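Local structure of hypothetical protein (Bacteroides caccae, 4M8R) at residues F264-R276 against K281-F293. The protein is of unknown function, a DUF4784 family member that joins an Ig-like N-terminal domain to a WD40-like, probably beta-propeller, domain. Residues are numbered along the deposited sequence; the frame is centred on the assembly and turned at random.
Sequences FMQGNEIILLSAR and KWVPMLYNYRNGF
Ile271 to Arg276 pair with Trp282 to Tyr287 as the two strands of an antiparallel beta hairpin, adjacent in a sheet of the WD40-like domain. Hydrogen-bonded pairs at Ile271 with Tyr287, Leu273 with Met285 and Ala275 with Val283 hold the strands together, each by two backbone bonds; Ala275 N reaches Val283 O at 3.0 Å. Next to the turn, Arg276 and Trp282 form a non-hydrogen-bonded pair whose indole lies flat against the arginine's aliphatic stem: Arg276 CB sits 3.8 Å from the centroid of the Trp282 six-membered ring, 3° off its normal, a CH-pi contact. With CG anti to the backbone N (chi1 -171°), the arginine runs extended across the ring, and one water accepts from Trp282 NE1 at 3.1 Å and weakly from Arg276 NE. Replacing Trp282 by alanine would probably leave the arginine stem without the ring face it lies over and the water without its indole donor. On the other sheet face, Ile271 CD1 meets the edge of the Tyr287 ring, 3.7 Å from Tyr287 CD2; strand 196-201 packs against Ile271, Leu273 and Phe293. Backbone bonds thus set the register, apolar side chains meet on that buried face, and arginine stem and indole stack at the more exposed turn end.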
loop_
_atom_site.group_PDB
_atom_site.type_symbol
_atom_site.label_atom_id
_atom_site.label_comp_id
_atom_site.label_asym_id
_atom_site.label_seq_id
_atom_site.Cartn_x
_atom_site.Cartn_y
_atom_site.Cartn_z
ATOM N N PHE A 264 11.479 -21.839 -3.918
ATOM C CA PHE A 264 10.256 -21.719 -4.707
ATOM C C PHE A 264 10.571 -21.089 -6.051
ATOM O O PHE A 264 11.190 -20.028 -6.113
ATOM C CB PHE A 264 9.225 -20.816 -4.012
ATOM C CG PHE A 264 8.412 -21.501 -2.948
ATOM C CD1 PHE A 264 7.436 -22.420 -3.288
ATOM C CD2 PHE A 264 8.596 -21.195 -1.604
ATOM C CE1 PHE A 264 6.672 -23.040 -2.310
ATOM C CE2 PHE A 264 7.839 -21.812 -0.622
ATOM C CZ PHE A 264 6.876 -22.741 -0.978
HETATM N N MSE A 265 10.113 -21.722 -7.121
HETATM C CA MSE A 265 10.105 -21.080 -8.429
HETATM C C MSE A 265 9.086 -19.973 -8.414
HETATM O O MSE A 265 8.247 -19.914 -7.510
HETATM C CB MSE A 265 9.741 -22.131 -9.456
HETATM C CG MSE A 265 10.114 -21.680 -10.856
HETATM SE SE MSE A 265 9.958 -23.220 -12.056
HETATM C CE MSE A 265 11.095 -24.539 -11.143
ATOM N N GLN A 266 9.153 -19.066 -9.389
ATOM C CA GLN A 266 8.164 -17.987 -9.482
ATOM C C GLN A 266 6.772 -18.604 -9.625
ATOM O O GLN A 266 6.590 -19.579 -10.356
ATOM C CB GLN A 266 8.460 -17.028 -10.645
ATOM C CG GLN A 266 7.609 -15.756 -10.631
ATOM C CD GLN A 266 7.907 -14.813 -11.791
ATOM O OE1 GLN A 266 8.878 -14.059 -11.760
ATOM N NE2 GLN A 266 7.060 -14.844 -12.817
ATOM N N GLY A 267 5.808 -18.046 -8.893
ATOM C CA GLY A 267 4.462 -18.612 -8.808
ATOM C C GLY A 267 4.273 -19.512 -7.595
ATOM O O GLY A 267 3.137 -19.806 -7.213
ATOM N N ASN A 268 5.384 -19.956 -6.999
ATOM C CA ASN A 268 5.384 -20.740 -5.761
ATOM C C ASN A 268 4.652 -22.080 -5.848
ATOM O O ASN A 268 4.076 -22.536 -4.869
ATOM C CB ASN A 268 4.840 -19.897 -4.592
ATOM C CG ASN A 268 5.691 -18.671 -4.307
ATOM O OD1 ASN A 268 6.792 -18.521 -4.838
ATOM N ND2 ASN A 268 5.188 -17.792 -3.452
ATOM N N GLU A 269 4.696 -22.710 -7.017
ATOM C CA GLU A 269 4.070 -24.016 -7.217
ATOM C C GLU A 269 5.097 -25.144 -7.259
ATOM O O GLU A 269 4.827 -26.247 -6.780
ATOM C CB GLU A 269 3.236 -24.011 -8.497
ATOM C CG GLU A 269 2.027 -23.090 -8.415
ATOM C CD GLU A 269 1.251 -22.982 -9.716
ATOM O OE1 GLU A 269 1.327 -23.907 -10.553
ATOM O OE2 GLU A 269 0.553 -21.967 -9.901
ATOM N N ILE A 270 6.264 -24.860 -7.833
ATOM C CA ILE A 270 7.351 -25.830 -7.930
ATOM C C ILE A 270 8.489 -25.440 -6.987
ATOM O O ILE A 270 8.852 -24.263 -6.898
ATOM C CB ILE A 270 7.903 -25.914 -9.371
ATOM C CG1 ILE A 270 6.767 -26.097 -10.394
ATOM C CG2 ILE A 270 8.919 -27.045 -9.498
ATOM C CD1 ILE A 270 6.004 -27.402 -10.273
ATOM N N ILE A 271 9.049 -26.435 -6.296
ATOM C CA ILE A 271 10.145 -26.226 -5.356
ATOM C C ILE A 271 11.374 -27.010 -5.794
ATOM O O ILE A 271 11.276 -28.188 -6.115
ATOM C CB ILE A 271 9.752 -26.656 -3.925
ATOM C CG1 ILE A 271 8.675 -25.710 -3.367
ATOM C CG2 ILE A 271 10.974 -26.662 -3.012
ATOM C CD1 ILE A 271 7.954 -26.219 -2.131
ATOM N N LEU A 272 12.530 -26.355 -5.775
ATOM C CA LEU A 272 13.795 -26.990 -6.140
ATOM C C LEU A 272 14.508 -27.503 -4.895
ATOM O O LEU A 272 14.730 -26.753 -3.950
ATOM C CB LEU A 272 14.714 -26.001 -6.867
ATOM C CG LEU A 272 14.358 -25.591 -8.298
ATOM C CD1 LEU A 272 13.031 -24.848 -8.354
ATOM C CD2 LEU A 272 15.474 -24.729 -8.869
ATOM N N LEU A 273 14.868 -28.780 -4.907
ATOM C CA LEU A 273 15.647 -29.379 -3.832
ATOM C C LEU A 273 16.865 -30.081 -4.415
ATOM O O LEU A 273 16.943 -30.330 -5.619
ATOM C CB LEU A 273 14.809 -30.406 -3.073
ATOM C CG LEU A 273 13.439 -29.962 -2.567
ATOM C CD1 LEU A 273 12.592 -31.169 -2.183
ATOM C CD2 LEU A 273 13.600 -29.017 -1.392
ATOM N N SER A 274 17.818 -30.391 -3.547
ATOM C CA SER A 274 18.922 -31.271 -3.901
ATOM C C SER A 274 19.021 -32.364 -2.848
ATOM O O SER A 274 18.724 -32.134 -1.671
ATOM C CB SER A 274 20.237 -30.495 -4.012
ATOM O OG SER A 274 20.651 -29.984 -2.755
ATOM N N ALA A 275 19.426 -33.552 -3.285
ATOM C CA ALA A 275 19.558 -34.704 -2.404
ATOM C C ALA A 275 20.941 -35.326 -2.543
ATOM O O ALA A 275 21.456 -35.483 -3.656
ATOM C CB ALA A 275 18.484 -35.733 -2.721
ATOM N N ARG A 276 21.521 -35.694 -1.404
ATOM C CA ARG A 276 22.838 -36.315 -1.346
ATOM C C ARG A 276 22.697 -37.840 -1.343
ATOM O O ARG A 276 22.046 -38.400 -0.465
ATOM C CB ARG A 276 23.554 -35.851 -0.076
ATOM C CG ARG A 276 25.019 -36.238 0.013
ATOM C CD ARG A 276 25.574 -35.950 1.400
ATOM N NE ARG A 276 27.035 -35.923 1.405
ATOM C CZ ARG A 276 27.823 -36.999 1.372
ATOM N NH1 ARG A 276 27.311 -38.228 1.331
ATOM N NH2 ARG A 276 29.142 -36.841 1.376
ATOM N N LYS A 281 27.542 -38.380 -4.165
ATOM C CA LYS A 281 27.030 -37.653 -5.326
ATOM C C LYS A 281 25.700 -36.981 -4.982
ATOM O O LYS A 281 25.051 -37.345 -4.002
ATOM C CB LYS A 281 26.849 -38.600 -6.512
ATOM C CG LYS A 281 28.151 -39.136 -7.082
ATOM C CD LYS A 281 28.910 -38.069 -7.858
ATOM C CE LYS A 281 30.056 -38.676 -8.650
ATOM N NZ LYS A 281 30.682 -37.681 -9.563
ATOM N N TRP A 282 25.303 -36.008 -5.800
ATOM C CA TRP A 282 24.092 -35.220 -5.559
ATOM C C TRP A 282 23.196 -35.198 -6.800
ATOM O O TRP A 282 23.688 -35.210 -7.928
ATOM C CB TRP A 282 24.452 -33.777 -5.184
ATOM C CG TRP A 282 25.235 -33.615 -3.901
ATOM C CD1 TRP A 282 26.518 -34.011 -3.666
ATOM C CD2 TRP A 282 24.791 -32.971 -2.699
ATOM N NE1 TRP A 282 26.897 -33.671 -2.389
ATOM C CE2 TRP A 282 25.855 -33.032 -1.774
ATOM C CE3 TRP A 282 23.593 -32.356 -2.311
ATOM C CZ2 TRP A 282 25.760 -32.504 -0.484
ATOM C CZ3 TRP A 282 23.498 -31.831 -1.029
ATOM C CH2 TRP A 282 24.578 -31.909 -0.132
ATOM N N VAL A 283 21.885 -35.145 -6.585
ATOM C CA VAL A 283 20.922 -35.025 -7.684
ATOM C C VAL A 283 19.944 -33.878 -7.427
ATOM O O VAL A 283 19.621 -33.587 -6.275
ATOM C CB VAL A 283 20.115 -36.325 -7.901
ATOM C CG1 VAL A 283 21.034 -37.461 -8.326
ATOM C CG2 VAL A 283 19.329 -36.708 -6.652
ATOM N N PRO A 284 19.472 -33.225 -8.502
ATOM C CA PRO A 284 18.395 -32.259 -8.354
ATOM C C PRO A 284 17.049 -32.969 -8.225
ATOM O O PRO A 284 16.798 -33.957 -8.924
ATOM C CB PRO A 284 18.470 -31.441 -9.644
ATOM C CG PRO A 284 19.111 -32.336 -10.640
ATOM C CD PRO A 284 19.909 -33.366 -9.902
HETATM N N MSE A 285 16.202 -32.466 -7.331
HETATM C CA MSE A 285 14.900 -33.064 -7.059
HETATM C C MSE A 285 13.885 -31.960 -7.016
HETATM O O MSE A 285 14.055 -30.986 -6.279
HETATM C CB MSE A 285 15.024 -33.817 -5.734
HETATM C CG MSE A 285 13.703 -34.093 -5.017
HETATM SE SE MSE A 285 13.063 -35.907 -5.417
HETATM C CE MSE A 285 14.573 -36.948 -4.704
ATOM N N LEU A 286 12.822 -32.097 -7.804
ATOM C CA LEU A 286 11.735 -31.121 -7.809
ATOM C C LEU A 286 10.557 -31.612 -6.977
ATOM O O LEU A 286 10.325 -32.821 -6.857
ATOM C CB LEU A 286 11.277 -30.835 -9.238
ATOM C CG LEU A 286 12.339 -30.265 -10.178
ATOM C CD1 LEU A 286 11.754 -30.045 -11.565
ATOM C CD2 LEU A 286 12.915 -28.969 -9.626
ATOM N N TYR A 287 9.824 -30.667 -6.394
ATOM C CA TYR A 287 8.650 -30.986 -5.591
ATOM C C TYR A 287 7.488 -30.080 -5.976
ATOM O O TYR A 287 7.617 -28.859 -5.994
ATOM C CB TYR A 287 8.970 -30.861 -4.100
ATOM C CG TYR A 287 7.762 -30.938 -3.187
ATOM C CD1 TYR A 287 7.160 -32.158 -2.895
ATOM C CD2 TYR A 287 7.229 -29.793 -2.610
ATOM C CE1 TYR A 287 6.059 -32.229 -2.056
ATOM C CE2 TYR A 287 6.128 -29.856 -1.772
ATOM C CZ TYR A 287 5.548 -31.074 -1.496
ATOM O OH TYR A 287 4.457 -31.136 -0.661
ATOM N N ASN A 288 6.361 -30.705 -6.295
ATOM C CA ASN A 288 5.118 -30.015 -6.606
ATOM C C ASN A 288 4.109 -30.422 -5.541
ATOM O O ASN A 288 3.800 -31.608 -5.416
ATOM C CB ASN A 288 4.631 -30.433 -8.000
ATOM C CG ASN A 288 3.421 -29.642 -8.470
ATOM O OD1 ASN A 288 2.649 -29.112 -7.672
ATOM N ND2 ASN A 288 3.241 -29.579 -9.781
ATOM N N TYR A 289 3.593 -29.456 -4.780
ATOM C CA TYR A 289 2.694 -29.777 -3.661
ATOM C C TYR A 289 1.367 -30.407 -4.101
ATOM O O TYR A 289 0.646 -30.957 -3.263
ATOM C CB TYR A 289 2.453 -28.573 -2.726
ATOM C CG TYR A 289 1.811 -27.338 -3.339
ATOM C CD1 TYR A 289 0.491 -27.353 -3.794
ATOM C CD2 TYR A 289 2.513 -26.139 -3.423
ATOM C CE1 TYR A 289 -0.098 -26.221 -4.337
ATOM C CE2 TYR A 289 1.930 -25.003 -3.962
ATOM C CZ TYR A 289 0.628 -25.050 -4.419
ATOM O OH TYR A 289 0.054 -23.921 -4.953
ATOM N N ARG A 290 1.053 -30.316 -5.397
ATOM C CA ARG A 290 -0.132 -30.964 -5.958
ATOM C C ARG A 290 0.152 -32.349 -6.533
ATOM O O ARG A 290 -0.743 -33.183 -6.576
ATOM C CB ARG A 290 -0.749 -30.105 -7.056
ATOM C CG ARG A 290 -1.180 -28.714 -6.614
ATOM C CD ARG A 290 -2.284 -28.141 -7.501
ATOM N NE ARG A 290 -2.408 -28.843 -8.781
ATOM C CZ ARG A 290 -3.274 -29.826 -9.047
ATOM N NH1 ARG A 290 -4.140 -30.259 -8.130
ATOM N NH2 ARG A 290 -3.267 -30.387 -10.250
ATOM N N ASN A 291 1.391 -32.589 -6.983
ATOM C CA ASN A 291 1.754 -33.851 -7.677
ATOM C C ASN A 291 2.831 -34.722 -7.024
ATOM O O ASN A 291 2.927 -35.909 -7.329
ATOM C CB ASN A 291 2.208 -33.548 -9.106
ATOM C CG ASN A 291 1.119 -32.909 -9.944
ATOM O OD1 ASN A 291 -0.073 -33.086 -9.685
ATOM N ND2 ASN A 291 1.525 -32.154 -10.957
ATOM N N GLY A 292 3.656 -34.138 -6.162
ATOM C CA GLY A 292 4.669 -34.893 -5.425
ATOM C C GLY A 292 6.089 -34.649 -5.894
ATOM O O GLY A 292 6.398 -33.597 -6.460
ATOM N N PHE A 293 6.950 -35.636 -5.652
ATOM C CA PHE A 293 8.376 -35.528 -5.937
ATOM C C PHE A 293 8.712 -36.140 -7.288
ATOM O O PHE A 293 8.103 -37.127 -7.698
ATOM C CB PHE A 293 9.192 -36.259 -4.867
ATOM C CG PHE A 293 9.045 -35.689 -3.486
ATOM C CD1 PHE A 293 8.029 -36.123 -2.647
ATOM C CD2 PHE A 293 9.935 -34.732 -3.018
ATOM C CE1 PHE A 293 7.897 -35.605 -1.369
ATOM C CE2 PHE A 293 9.810 -34.211 -1.740
ATOM C CZ PHE A 293 8.788 -34.647 -0.914
HETATM O O HOH W 1 28.969 -34.125 -0.083
#